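Local coordinates for protein predicted DNA-binding transcriptional regulator (Aliivibrio fischeri ES114, PDB 7DWN) that probably binds cis-regulatory DNA and controls transcription as a tetrameric regulator of the LysR family, at residues S5-D10 / S35-L40; D10-A15 / L65-A70; A98-L103 / L147-D152; L169-A174 / I237-A242. All blocks are in the same frame, centred on the assembly; numbering follows the deposited sequence.

Contact 1 of 4, residues S5-D10 / S35-L40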
loop_
_atom_site.group_PDB
_atom_site.type_symbol
_atom_site.label_atom_id
_atom_site.label_comp_id
_atom_site.label_asym_id
_atom_site.label_seq_id
_atom_site.Cartn_x
_atom_site.Cartn_y
_atom_site.Cartn_z
ATOM N N SER A 5 2.180 21.408 -17.765
ATOM C CA SER A 5 2.948 21.014 -16.583
ATOM C C SER A 5 3.974 22.069 -16.189
ATOM O O SER A 5 4.282 22.231 -14.995
ATOM C CB SER A 5 3.637 19.673 -16.833
ATOM O OG SER A 5 4.539 19.758 -17.922
ATOM N N LYS A 6 4.520 22.793 -17.171
ATOM C CA LYS A 6 5.448 23.868 -16.852
ATOM C C LYS A 6 4.793 24.906 -15.948
ATOM O O LYS A 6 5.467 25.500 -15.103
ATOM C CB LYS A 6 5.979 24.513 -18.135
ATOM C CG LYS A 6 4.984 25.383 -18.881
ATOM C CD LYS A 6 5.634 26.026 -20.094
ATOM C CE LYS A 6 4.700 27.020 -20.761
ATOM N NZ LYS A 6 5.296 27.594 -21.999
ATOM N N TRP A 7 3.478 25.105 -16.084
ATOM C CA TRP A 7 2.765 25.982 -15.161
ATOM C C TRP A 7 2.766 25.410 -13.749
ATOM O O TRP A 7 2.870 26.157 -12.770
ATOM C CB TRP A 7 1.330 26.203 -15.639
ATOM C CG TRP A 7 1.216 26.863 -16.975
ATOM C CD1 TRP A 7 2.203 27.505 -17.666
ATOM C CD2 TRP A 7 0.039 26.940 -17.789
ATOM N NE1 TRP A 7 1.711 27.980 -18.859
ATOM C CE2 TRP A 7 0.387 27.645 -18.957
ATOM C CE3 TRP A 7 -1.274 26.481 -17.641
ATOM C CZ2 TRP A 7 -0.532 27.904 -19.973
ATOM C CZ3 TRP A 7 -2.184 26.737 -18.652
ATOM C CH2 TRP A 7 -1.809 27.442 -19.802
ATOM N N LEU A 8 2.643 24.085 -13.628
ATOM C CA LEU A 8 2.708 23.453 -12.314
ATOM C C LEU A 8 4.051 23.731 -11.651
ATOM O O LEU A 8 4.115 24.091 -10.467
ATOM C CB LEU A 8 2.467 21.948 -12.447
ATOM C CG LEU A 8 1.222 21.531 -13.234
ATOM C CD1 LEU A 8 1.200 20.029 -13.475
ATOM C CD2 LEU A 8 -0.036 21.972 -12.508
ATOM N N GLU A 9 5.140 23.586 -12.410
ATOM C CA GLU A 9 6.451 23.868 -11.827
ATOM C C GLU A 9 6.618 25.354 -11.511
ATOM O O GLU A 9 7.196 25.714 -10.473
ATOM C CB GLU A 9 7.563 23.377 -12.753
ATOM C CG GLU A 9 7.963 21.926 -12.502
ATOM C CD GLU A 9 8.513 21.696 -11.100
ATOM O OE1 GLU A 9 9.040 22.655 -10.495
ATOM O OE2 GLU A 9 8.417 20.555 -10.601
ATOM N N ASP A 10 6.126 26.229 -12.396
ATOM C CA ASP A 10 6.103 27.663 -12.114
ATOM C C ASP A 10 5.464 27.938 -10.760
ATOM O O ASP A 10 6.026 28.656 -9.923
ATOM C CB ASP A 10 5.334 28.409 -13.211
ATOM C CG ASP A 10 5.999 28.313 -14.571
ATOM O OD1 ASP A 10 7.233 28.140 -14.627
ATOM O OD2 ASP A 10 5.283 28.410 -15.590
ATOM N N SER A 35 4.628 36.012 -14.833
ATOM C CA SER A 35 3.337 36.461 -14.323
ATOM C C SER A 35 2.205 36.004 -15.237
ATOM O O SER A 35 1.154 35.555 -14.762
ATOM C CB SER A 35 3.332 37.982 -14.165
ATOM O OG SER A 35 2.122 38.429 -13.579
ATOM N N ARG A 36 2.419 36.075 -16.555
ATOM C CA ARG A 36 1.396 35.643 -17.502
ATOM C C ARG A 36 1.169 34.137 -17.431
ATOM O O ARG A 36 0.031 33.672 -17.562
ATOM C CB ARG A 36 1.784 36.066 -18.919
ATOM C CG ARG A 36 0.740 35.736 -19.972
ATOM C CD ARG A 36 -0.580 36.433 -19.683
ATOM N NE ARG A 36 -1.585 36.137 -20.701
ATOM C CZ ARG A 36 -2.843 36.560 -20.654
ATOM N NH1 ARG A 36 -3.257 37.300 -19.635
ATOM N NH2 ARG A 36 -3.688 36.241 -21.625
ATOM N N ARG A 37 2.232 33.357 -17.221
ATOM C CA ARG A 37 2.066 31.911 -17.085
ATOM C C ARG A 37 1.246 31.567 -15.848
ATOM O O ARG A 37 0.345 30.717 -15.903
ATOM C CB ARG A 37 3.432 31.222 -17.039
ATOM C CG ARG A 37 4.098 31.055 -18.402
ATOM C CD ARG A 37 5.617 31.100 -18.288
ATOM N NE ARG A 37 6.171 29.957 -17.565
ATOM C CZ ARG A 37 6.987 29.055 -18.103
ATOM N NH1 ARG A 37 7.356 29.160 -19.373
ATOM N NH2 ARG A 37 7.446 28.052 -17.367
ATOM N N ILE A 38 1.538 32.224 -14.721
ATOM C CA ILE A 38 0.756 31.987 -13.508
ATOM C C ILE A 38 -0.695 32.406 -13.719
ATOM O O ILE A 38 -1.629 31.730 -13.265
ATOM C CB ILE A 38 1.388 32.714 -12.306
ATOM C CG1 ILE A 38 2.781 32.151 -12.011
ATOM C CG2 ILE A 38 0.501 32.585 -11.078
ATOM C CD1 ILE A 38 2.773 30.710 -11.547
ATOM N N ARG A 39 -0.909 33.520 -14.426
ATOM C CA ARG A 39 -2.267 33.983 -14.689
ATOM C C ARG A 39 -3.027 32.996 -15.567
ATOM O O ARG A 39 -4.222 32.756 -15.357
ATOM C CB ARG A 39 -2.226 35.364 -15.342
ATOM C CG ARG A 39 -3.584 36.020 -15.527
ATOM C CD ARG A 39 -4.259 36.274 -14.191
ATOM N NE ARG A 39 -5.538 36.960 -14.353
ATOM C CZ ARG A 39 -5.716 38.263 -14.165
ATOM N NH1 ARG A 39 -4.697 39.029 -13.801
ATOM N NH2 ARG A 39 -6.915 38.801 -14.338
ATOM N N LEU A 40 -2.350 32.417 -16.561
ATOM C CA LEU A 40 -2.985 31.412 -17.407
ATOM C C LEU A 40 -3.332 30.163 -16.608
ATOM O O LEU A 40 -4.399 29.567 -16.803
ATOM C CB LEU A 40 -2.072 31.061 -18.582
ATOM C CG LEU A 40 -1.882 32.129 -19.660
ATOM C CD1 LEU A 40 -0.855 31.680 -20.687
ATOM C CD2 LEU A 40 -3.207 32.445 -20.332
#
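Arg37 grips the carboxylate of Asp10 side-on, using NE and NH2 together; its chain bends at chi2 and chi3 (149° and 67°), which turns both nitrogens to the acid. NH2 gives the straighter bond, 2.7 Å to Asp10 OD1 at 160°, entering on the syn lone pair and close to the guanidinium plane. NE reaches Asp10 OD2 at 2.7 Å from above the carboxylate plane, so the salt bridge is twisted rather than flat. Asp10 OD1 also pairs with Arg27, and two arginines thus share one buried carboxylate, which probably favours its charged form. Both helices belong to the LysR-type helix-turn-helix domain; 31-45 is its third helix and, as in LysR-type regulators, probably the recognition helix, and the bridge ties it to helix 5-17. The extended Lys6 chain lies over one face of the Arg37 guanidinium, with CD 3.6 Å from Arg37 NH1. Trp7 turns one ring face to the other helix: Leu40 CB sits 4.0 Å from the centroid of the six-membered ring in a CH-pi contact, and Arg37 O lies over the same face near the rim. On the aliphatic part of Asp10, Ile38 CD1 packs 3.8 Å from Asp10 CB.

Contact 2 of 4, residues D10-A15 / L65-A70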
loop_
_atom_site.group_PDB
_atom_site.type_symbol
_atom_site.label_atom_id
_atom_site.label_comp_id
_atom_site.label_asym_id
_atom_site.label_seq_id
_atom_site.Cartn_x
_atom_site.Cartn_y
_atom_site.Cartn_z
ATOM N N ASP A 10 6.126 26.229 -12.396
ATOM C CA ASP A 10 6.103 27.663 -12.114
ATOM C C ASP A 10 5.464 27.938 -10.760
ATOM O O ASP A 10 6.026 28.656 -9.923
ATOM C CB ASP A 10 5.334 28.409 -13.211
ATOM C CG ASP A 10 5.999 28.313 -14.571
ATOM O OD1 ASP A 10 7.233 28.140 -14.627
ATOM O OD2 ASP A 10 5.283 28.410 -15.590
ATOM N N PHE A 11 4.281 27.362 -10.533
ATOM C CA PHE A 11 3.540 27.630 -9.309
ATOM C C PHE A 11 4.244 27.053 -8.086
ATOM O O PHE A 11 4.238 27.675 -7.019
ATOM C CB PHE A 11 2.123 27.076 -9.419
ATOM C CG PHE A 11 1.282 27.341 -8.212
ATOM C CD1 PHE A 11 0.798 28.613 -7.958
ATOM C CD2 PHE A 11 0.981 26.323 -7.325
ATOM C CE1 PHE A 11 0.025 28.866 -6.843
ATOM C CE2 PHE A 11 0.207 26.567 -6.206
ATOM C CZ PHE A 11 -0.273 27.840 -5.965
ATOM N N LEU A 12 4.857 25.873 -8.215
ATOM C CA LEU A 12 5.585 25.310 -7.078
ATOM C C LEU A 12 6.757 26.205 -6.677
ATOM O O LEU A 12 6.963 26.494 -5.487
ATOM C CB LEU A 12 6.068 23.895 -7.406
ATOM C CG LEU A 12 4.986 22.821 -7.553
ATOM C CD1 LEU A 12 5.575 21.521 -8.086
ATOM C CD2 LEU A 12 4.279 22.580 -6.227
ATOM N N VAL A 13 7.534 26.666 -7.662
ATOM C CA VAL A 13 8.659 27.549 -7.358
ATOM C C VAL A 13 8.164 28.851 -6.737
ATOM O O VAL A 13 8.732 29.342 -5.750
ATOM C CB VAL A 13 9.499 27.803 -8.623
ATOM C CG1 VAL A 13 10.537 28.878 -8.360
ATOM C CG2 VAL A 13 10.169 26.513 -9.078
ATOM N N LEU A 14 7.095 29.424 -7.300
ATOM C CA LEU A 14 6.528 30.647 -6.739
ATOM C C LEU A 14 6.069 30.435 -5.303
ATOM O O LEU A 14 6.218 31.326 -4.458
ATOM C CB LEU A 14 5.367 31.133 -7.605
ATOM C CG LEU A 14 4.637 32.388 -7.122
ATOM C CD1 LEU A 14 5.553 33.600 -7.194
ATOM C CD2 LEU A 14 3.371 32.616 -7.933
ATOM N N ALA A 15 5.512 29.260 -5.005
ATOM C CA ALA A 15 5.076 28.968 -3.645
ATOM C C ALA A 15 6.257 28.850 -2.695
ATOM O O ALA A 15 6.133 29.184 -1.511
ATOM C CB ALA A 15 4.244 27.686 -3.624
ATOM N N LEU A 65 -4.401 24.405 -1.818
ATOM C CA LEU A 65 -4.785 23.057 -2.244
ATOM C C LEU A 65 -4.149 22.690 -3.585
ATOM O O LEU A 65 -3.696 21.547 -3.788
ATOM C CB LEU A 65 -6.308 22.931 -2.314
ATOM C CG LEU A 65 -7.027 22.570 -1.011
ATOM C CD1 LEU A 65 -6.949 23.705 0.001
ATOM C CD2 LEU A 65 -8.473 22.185 -1.283
ATOM N N PHE A 66 -4.089 23.642 -4.515
ATOM C CA PHE A 66 -3.490 23.330 -5.800
ATOM C C PHE A 66 -1.988 23.134 -5.701
ATOM O O PHE A 66 -1.401 22.557 -6.614
ATOM C CB PHE A 66 -3.791 24.410 -6.833
ATOM C CG PHE A 66 -3.497 23.979 -8.237
ATOM C CD1 PHE A 66 -4.340 23.096 -8.893
ATOM C CD2 PHE A 66 -2.362 24.428 -8.891
ATOM C CE1 PHE A 66 -4.067 22.681 -10.180
ATOM C CE2 PHE A 66 -2.084 24.019 -10.179
ATOM C CZ PHE A 66 -2.938 23.145 -10.824
ATOM N N ARG A 67 -1.350 23.586 -4.624
ATOM C CA ARG A 67 0.057 23.254 -4.432
ATOM C C ARG A 67 0.236 21.749 -4.268
ATOM O O ARG A 67 1.118 21.142 -4.890
ATOM C CB ARG A 67 0.611 24.009 -3.227
ATOM C CG ARG A 67 2.114 23.920 -3.073
ATOM C CD ARG A 67 2.574 24.785 -1.918
ATOM N NE ARG A 67 3.987 24.586 -1.621
ATOM C CZ ARG A 67 4.643 25.225 -0.658
ATOM N NH1 ARG A 67 4.013 26.110 0.102
ATOM N NH2 ARG A 67 5.930 24.980 -0.457
ATOM N N ILE A 68 -0.609 21.129 -3.439
ATOM C CA ILE A 68 -0.599 19.674 -3.309
ATOM C C ILE A 68 -0.920 19.026 -4.648
ATOM O O ILE A 68 -0.276 18.052 -5.057
ATOM C CB ILE A 68 -1.595 19.218 -2.227
ATOM C CG1 ILE A 68 -1.685 20.238 -1.095
ATOM C CG2 ILE A 68 -1.198 17.853 -1.683
ATOM C CD1 ILE A 68 -2.847 19.982 -0.159
ATOM N N THR A 69 -1.938 19.549 -5.340
ATOM C CA THR A 69 -2.301 18.971 -6.635
ATOM C C THR A 69 -1.135 19.031 -7.619
ATOM O O THR A 69 -0.860 18.056 -8.332
ATOM C CB THR A 69 -3.525 19.681 -7.210
ATOM O OG1 THR A 69 -4.625 19.542 -6.304
ATOM C CG2 THR A 69 -3.904 19.071 -8.551
ATOM N N ALA A 70 -0.417 20.155 -7.646
ATOM C CA ALA A 70 0.681 20.334 -8.589
ATOM C C ALA A 70 1.864 19.448 -8.237
ATOM O O ALA A 70 2.498 18.874 -9.128
ATOM C CB ALA A 70 1.107 21.801 -8.625
#
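Arg67 lies across three residues of helix 5-17, meeting Phe11 with its backbone and CB, Leu12 with its CG and Ala15 with its far end. CG stands opposite the backbone N (chi1 -170°) and the chain runs extended to NE, which carries the guanidinium along the helix to Ala15. There Ala15 CB lies over one face of the flat group, 3.7 Å from Arg67 NE, offset toward the rim. Phe11 comes in with its edge: CE2 is 3.7 Å from Arg67 N, near the plane of the ring, so the amide meets the rim rather than the pi face. The neighbouring Phe11 CD2 lies at the edge of the Phe66 ring, near its plane and 4.1 Å from Phe66 CD2. Leu12 fills the next position with one branch: CD2 rests 3.7 Å from Arg67 O and 4.1 Å from Ala70 CB. Helix 61-83 is the long linker helix that follows the winged helix-turn-helix in LysR-type regulators, and the axes of segments 10-15 and 65-70 cross at -127°. Leu59 of strand 58-59 touches Phe11, Ala15 and Arg67 and covers the junction; Phe66 and Thr69 also pack against Ile84 and Gly80 of the second subunit. Between these two segments cohesion comes from van der Waals packing of methyl groups, ring edges, the arginine stem and one face of its guanidinium, with no hydrogen bond or salt bridge between them, so their fit rests largely on complementary shape.

Contact 3 of 4, residues A98-L103 / L147-D152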
loop_
_atom_site.group_PDB
_atom_site.type_symbol
_atom_site.label_atom_id
_atom_site.label_comp_id
_atom_site.label_asym_id
_atom_site.label_seq_id
_atom_site.Cartn_x
_atom_site.Cartn_y
_atom_site.Cartn_z
ATOM N N ALA A 98 11.945 -11.082 -17.762
ATOM C CA ALA A 98 12.480 -11.452 -16.463
ATOM C C ALA A 98 12.982 -12.885 -16.542
ATOM O O ALA A 98 12.320 -13.755 -17.114
ATOM C CB ALA A 98 11.418 -11.311 -15.372
ATOM N N ALA A 99 14.165 -13.127 -15.988
ATOM C CA ALA A 99 14.789 -14.430 -16.157
ATOM C C ALA A 99 15.650 -14.764 -14.951
ATOM O O ALA A 99 16.212 -13.878 -14.302
ATOM C CB ALA A 99 15.637 -14.483 -17.433
ATOM N N ALA A 100 15.738 -16.057 -14.656
ATOM C CA ALA A 100 16.742 -16.534 -13.721
ATOM C C ALA A 100 18.125 -16.335 -14.325
ATOM O O ALA A 100 18.320 -16.498 -15.533
ATOM C CB ALA A 100 16.507 -18.007 -13.388
ATOM N N HIS A 101 19.086 -15.968 -13.473
ATOM C CA HIS A 101 20.418 -15.586 -13.939
ATOM C C HIS A 101 21.040 -16.673 -14.810
ATOM O O HIS A 101 21.506 -16.406 -15.926
ATOM C CB HIS A 101 21.308 -15.279 -12.733
ATOM C CG HIS A 101 22.596 -14.598 -13.079
ATOM N ND1 HIS A 101 23.612 -15.228 -13.763
ATOM C CD2 HIS A 101 23.039 -13.346 -12.817
ATOM C CE1 HIS A 101 24.622 -14.390 -13.917
ATOM N NE2 HIS A 101 24.300 -13.241 -13.351
ATOM N N SER A 102 21.048 -17.913 -14.315
ATOM C CA SER A 102 21.614 -19.018 -15.080
ATOM C C SER A 102 20.858 -19.230 -16.385
ATOM O O SER A 102 21.470 -19.410 -17.445
ATOM C CB SER A 102 21.597 -20.295 -14.240
ATOM O OG SER A 102 22.346 -21.329 -14.849
ATOM N N LEU A 103 19.523 -19.209 -16.325
ATOM C CA LEU A 103 18.723 -19.385 -17.531
ATOM C C LEU A 103 18.969 -18.265 -18.526
ATOM O O LEU A 103 19.042 -18.507 -19.733
ATOM C CB LEU A 103 17.239 -19.456 -17.179
ATOM C CG LEU A 103 16.828 -20.662 -16.343
ATOM C CD1 LEU A 103 15.326 -20.672 -16.138
ATOM C CD2 LEU A 103 17.305 -21.946 -17.006
ATOM N N LEU A 147 11.411 -16.133 -17.817
ATOM C CA LEU A 147 12.192 -17.355 -17.996
ATOM C C LEU A 147 12.522 -17.877 -16.605
ATOM O O LEU A 147 13.387 -17.330 -15.918
ATOM C CB LEU A 147 13.451 -17.091 -18.817
ATOM C CG LEU A 147 13.368 -17.180 -20.344
ATOM C CD1 LEU A 147 12.309 -16.249 -20.915
ATOM C CD2 LEU A 147 14.725 -16.874 -20.950
ATOM N N ALA A 148 11.828 -18.928 -16.174
ATOM C CA ALA A 148 11.996 -19.392 -14.802
ATOM C C ALA A 148 11.944 -20.911 -14.777
ATOM O O ALA A 148 11.801 -21.561 -15.812
ATOM C CB ALA A 148 10.943 -18.774 -13.875
ATOM N N PHE A 149 12.094 -21.483 -13.590
ATOM C CA PHE A 149 12.051 -22.927 -13.448
ATOM C C PHE A 149 10.632 -23.390 -13.133
ATOM O O PHE A 149 9.710 -22.589 -12.965
ATOM C CB PHE A 149 13.032 -23.390 -12.371
ATOM C CG PHE A 149 14.475 -23.175 -12.735
ATOM C CD1 PHE A 149 15.142 -24.079 -13.549
ATOM C CD2 PHE A 149 15.161 -22.067 -12.270
ATOM C CE1 PHE A 149 16.467 -23.881 -13.889
ATOM C CE2 PHE A 149 16.485 -21.865 -12.605
ATOM C CZ PHE A 149 17.139 -22.773 -13.416
ATOM N N ASP A 150 10.466 -24.712 -13.069
ATOM C CA ASP A 150 9.159 -25.331 -12.882
ATOM C C ASP A 150 8.456 -24.769 -11.655
ATOM O O ASP A 150 8.981 -24.834 -10.541
ATOM C CB ASP A 150 9.327 -26.849 -12.752
ATOM C CG ASP A 150 8.001 -27.594 -12.757
ATOM O OD1 ASP A 150 6.985 -27.017 -13.199
ATOM O OD2 ASP A 150 7.973 -28.761 -12.312
ATOM N N ASP A 151 7.264 -24.215 -11.866
ATOM C CA ASP A 151 6.492 -23.582 -10.801
ATOM C C ASP A 151 5.036 -23.994 -10.944
ATOM O O ASP A 151 4.440 -23.799 -12.007
ATOM C CB ASP A 151 6.630 -22.058 -10.852
ATOM C CG ASP A 151 5.852 -21.364 -9.754
ATOM O OD1 ASP A 151 6.320 -21.363 -8.595
ATOM O OD2 ASP A 151 4.770 -20.818 -10.050
ATOM N N ASP A 152 4.463 -24.548 -9.870
ATOM C CA ASP A 152 3.095 -25.056 -9.924
ATOM C C ASP A 152 2.071 -23.967 -10.220
ATOM O O ASP A 152 0.982 -24.278 -10.713
ATOM C CB ASP A 152 2.740 -25.753 -8.607
ATOM C CG ASP A 152 3.506 -27.048 -8.407
ATOM O OD1 ASP A 152 3.948 -27.639 -9.414
ATOM O OD2 ASP A 152 3.662 -27.478 -7.244
#
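Leu103 drops its CD1 methyl onto the centre of the Phe149 ring, 3.9 Å from the centroid and 10° off the normal, a CH-pi contact nearly square to the face. CD1 also lies 3.6 Å from Ala148 O, so this methyl sits between ring and strand backbone; Leu103 CG lies 3.6 Å from Phe149 CZ. Phe149 CG stands opposite its carbonyl carbon (chi1 -67°), which brings the ring up against Leu103. Ala100 CB adds a touch at 3.9 Å from Phe149 CE2. These side chains are positioned by a parallel strand pair: Leu147 N bonds to Ala98 O over a short 2.6 Å, and Leu147 O accepts Ala100 N at 3.0 Å, nearly along the C=O axis. Ala99, held between the two bonds, sets its CB 3.7 Å from Leu147 CB on the same face of the sheet. Ala100 is the N-cap residue of helix 101-114, so strand 94-99 turns into the helix that carries Leu103 over Phe149. At that helix end Ser102 N bonds to a sulfonate oxygen of a bound MES, probably from the crystallisation liquor, and Phe149 lies about 4 Å from it; the site is consistent with the effector pocket of the periplasmic-binding-protein-like LysR domain. Tyr243 and Tyr268 back Leu103 and Phe149, while Met202 of helix 201-209 also touches the ring. Strand 94-99 has strand 123-128 on its other side, strand 145-149 pairs antiparallel with 264-272, and helix 101-114 covers Ala99 and Leu147 through Ala104, Leu107 and Ile108.

Contact 4 of 4, residues L169-A174 / I237-A242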
loop_
_atom_site.group_PDB
_atom_site.type_symbol
_atom_site.label_atom_id
_atom_site.label_comp_id
_atom_site.label_asym_id
_atom_site.label_seq_id
_atom_site.Cartn_x
_atom_site.Cartn_y
_atom_site.Cartn_z
ATOM N N LEU A 169 20.086 -31.812 -12.376
ATOM C CA LEU A 169 21.053 -31.429 -11.358
ATOM C C LEU A 169 21.987 -32.606 -11.120
ATOM O O LEU A 169 21.546 -33.676 -10.675
ATOM C CB LEU A 169 20.351 -31.041 -10.059
ATOM C CG LEU A 169 19.476 -29.790 -10.069
ATOM C CD1 LEU A 169 18.697 -29.675 -8.769
ATOM C CD2 LEU A 169 20.338 -28.561 -10.287
ATOM N N LEU A 170 23.267 -32.413 -11.435
ATOM C CA LEU A 170 24.318 -33.406 -11.289
ATOM C C LEU A 170 25.153 -33.093 -10.063
ATOM O O LEU A 170 25.619 -31.949 -9.916
ATOM C CB LEU A 170 25.208 -33.420 -12.528
ATOM C CG LEU A 170 24.498 -33.536 -13.877
ATOM C CD1 LEU A 170 25.504 -33.452 -15.012
ATOM C CD2 LEU A 170 23.704 -34.829 -13.957
ATOM N N PRO A 171 25.332 -34.050 -9.152
ATOM C CA PRO A 171 26.266 -33.855 -8.034
ATOM C C PRO A 171 27.698 -33.960 -8.535
ATOM O O PRO A 171 28.113 -34.998 -9.056
ATOM C CB PRO A 171 25.911 -34.993 -7.072
ATOM C CG PRO A 171 25.334 -36.056 -7.953
ATOM C CD PRO A 171 24.625 -35.340 -9.074
ATOM N N VAL A 172 28.453 -32.875 -8.386
ATOM C CA VAL A 172 29.780 -32.786 -8.969
ATOM C C VAL A 172 30.794 -32.357 -7.919
ATOM O O VAL A 172 30.470 -31.698 -6.920
ATOM C CB VAL A 172 29.824 -31.819 -10.169
ATOM C CG1 VAL A 172 28.963 -32.343 -11.304
ATOM C CG2 VAL A 172 29.384 -30.428 -9.745
ATOM N N SER A 173 32.042 -32.753 -8.183
ATOM C CA SER A 173 33.210 -32.391 -7.395
ATOM C C SER A 173 34.315 -31.893 -8.313
ATOM O O SER A 173 34.382 -32.245 -9.495
ATOM C CB SER A 173 33.765 -33.574 -6.594
ATOM O OG SER A 173 32.760 -34.206 -5.840
ATOM N N ALA A 174 35.207 -31.092 -7.736
ATOM C CA ALA A 174 36.422 -30.694 -8.429
ATOM C C ALA A 174 37.306 -31.910 -8.686
ATOM O O ALA A 174 37.211 -32.938 -8.010
ATOM C CB ALA A 174 37.189 -29.655 -7.613
ATOM N N ILE A 237 31.323 -30.207 -2.717
ATOM C CA ILE A 237 30.527 -30.765 -3.800
ATOM C C ILE A 237 29.256 -29.947 -3.948
ATOM O O ILE A 237 28.819 -29.257 -3.023
ATOM C CB ILE A 237 30.177 -32.246 -3.569
ATOM C CG1 ILE A 237 29.260 -32.390 -2.351
ATOM C CG2 ILE A 237 31.432 -33.047 -3.384
ATOM C CD1 ILE A 237 28.264 -33.514 -2.483
ATOM N N ALA A 238 28.639 -30.048 -5.125
ATOM C CA ALA A 238 27.361 -29.364 -5.272
ATOM C C ALA A 238 26.553 -29.995 -6.395
ATOM O O ALA A 238 27.108 -30.570 -7.330
ATOM C CB ALA A 238 27.550 -27.865 -5.537
ATOM N N TRP A 239 25.230 -29.880 -6.284
ATOM C CA TRP A 239 24.322 -30.287 -7.349
ATOM C C TRP A 239 24.168 -29.107 -8.299
ATOM O O TRP A 239 23.477 -28.133 -7.991
ATOM C CB TRP A 239 22.978 -30.734 -6.785
ATOM C CG TRP A 239 22.960 -32.173 -6.375
ATOM C CD1 TRP A 239 22.466 -33.224 -7.093
ATOM C CD2 TRP A 239 23.467 -32.721 -5.156
ATOM N NE1 TRP A 239 22.631 -34.395 -6.390
ATOM C CE2 TRP A 239 23.243 -34.112 -5.198
ATOM C CE3 TRP A 239 24.088 -32.170 -4.033
ATOM C CZ2 TRP A 239 23.625 -34.959 -4.157
ATOM C CZ3 TRP A 239 24.460 -33.010 -3.002
ATOM C CH2 TRP A 239 24.227 -34.389 -3.071
ATOM N N LEU A 240 24.813 -29.193 -9.450
ATOM C CA LEU A 240 24.769 -28.105 -10.406
ATOM C C LEU A 240 23.972 -28.504 -11.639
ATOM O O LEU A 240 24.005 -29.672 -12.044
ATOM C CB LEU A 240 26.183 -27.689 -10.824
ATOM C CG LEU A 240 27.088 -27.276 -9.663
ATOM C CD1 LEU A 240 28.462 -26.851 -10.157
ATOM C CD2 LEU A 240 26.430 -26.160 -8.874
ATOM N N PRO A 241 23.228 -27.574 -12.236
ATOM C CA PRO A 241 22.530 -27.888 -13.486
ATOM C C PRO A 241 23.530 -28.211 -14.584
ATOM O O PRO A 241 24.578 -27.573 -14.706
ATOM C CB PRO A 241 21.744 -26.607 -13.789
ATOM C CG PRO A 241 22.459 -25.534 -13.039
ATOM C CD PRO A 241 22.973 -26.194 -11.793
ATOM N N ALA A 242 23.196 -29.222 -15.384
ATOM C CA ALA A 242 24.166 -29.756 -16.332
ATOM C C ALA A 242 24.510 -28.752 -17.425
ATOM O O ALA A 242 25.626 -28.782 -17.956
ATOM C CB ALA A 242 23.643 -31.054 -16.939
#
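Trp239 brings one face of its indole against Pro171 through two torsions: CG stands opposite its own carbonyl carbon (chi1 -86°), and a chi2 of -99° turns the ring face to the proline. Pro171 CB then sits 3.5 Å from the centroid of the five-membered ring, 21° off the normal, a close CH-pi contact; CG and CD continue the proline over the edge that bears NE1. On the other face of the sheet Val172 CG2 packs at 3.7 Å on Leu240 CD1, the two side chains crossing at about a right angle, and Leu170 CD1 meets Ala242 CB at 3.6 Å. Leu169 CD2 reaches Pro241 N at 3.6 Å beside Trp239. Two antiparallel hydrogen-bonded pairs hold the backbones in register: Leu170 and Leu240 exchange both bonds, as do Val172 and Ala238, with Leu170 N to Leu240 O and Val172 N to Ala238 O each at 2.9 Å. Both prolines fall in non-hydrogen-bonded pairs, where the missing N-H costs this ladder nothing. Strand 160-174 also pairs with 254-256 and 264-272; helix 201-209 lies against Trp239 and Leu169, and helix 224-232 against Ala238 and Leu240, within the binding-protein-like LysR domain. Trp239 NE1 is satisfied by Leu262 O, and Trp193 meets the indole steeply, ring planes nearly perpendicular. The chemistry is thus a buried ladder of backbone hydrogen bonds flanked by apolar side chains: the four bonds satisfy N and O of Leu170, Val172, Ala238 and Leu240, while the tryptophan, tied at NE1, offers the proline a fixed aromatic surface.

From the N terminus, contact 1 folds helix 31-45 back onto helix 5-17 and closes a loop that contains helix 20-26. Contact 2 starts where contact 1 leaves helix 5-17, at the shared Asp10, and returns at helix 61-83; the two cross along the chain and touch. Together they tie the DNA-binding helices to the linker helix. Contact 3 opens after both have closed, its centre about 49 Å from that of contact 1; its loop holds helices 101-114 and 134-140 and strand 123-128. Contact 4 follows in series, closing a loop with strands 191-195 and 215-221 and helices 201-209 and 224-232. Contacts 3 and 4 both reach one branched sheet, without touching; nearest atoms are about 5 Å apart.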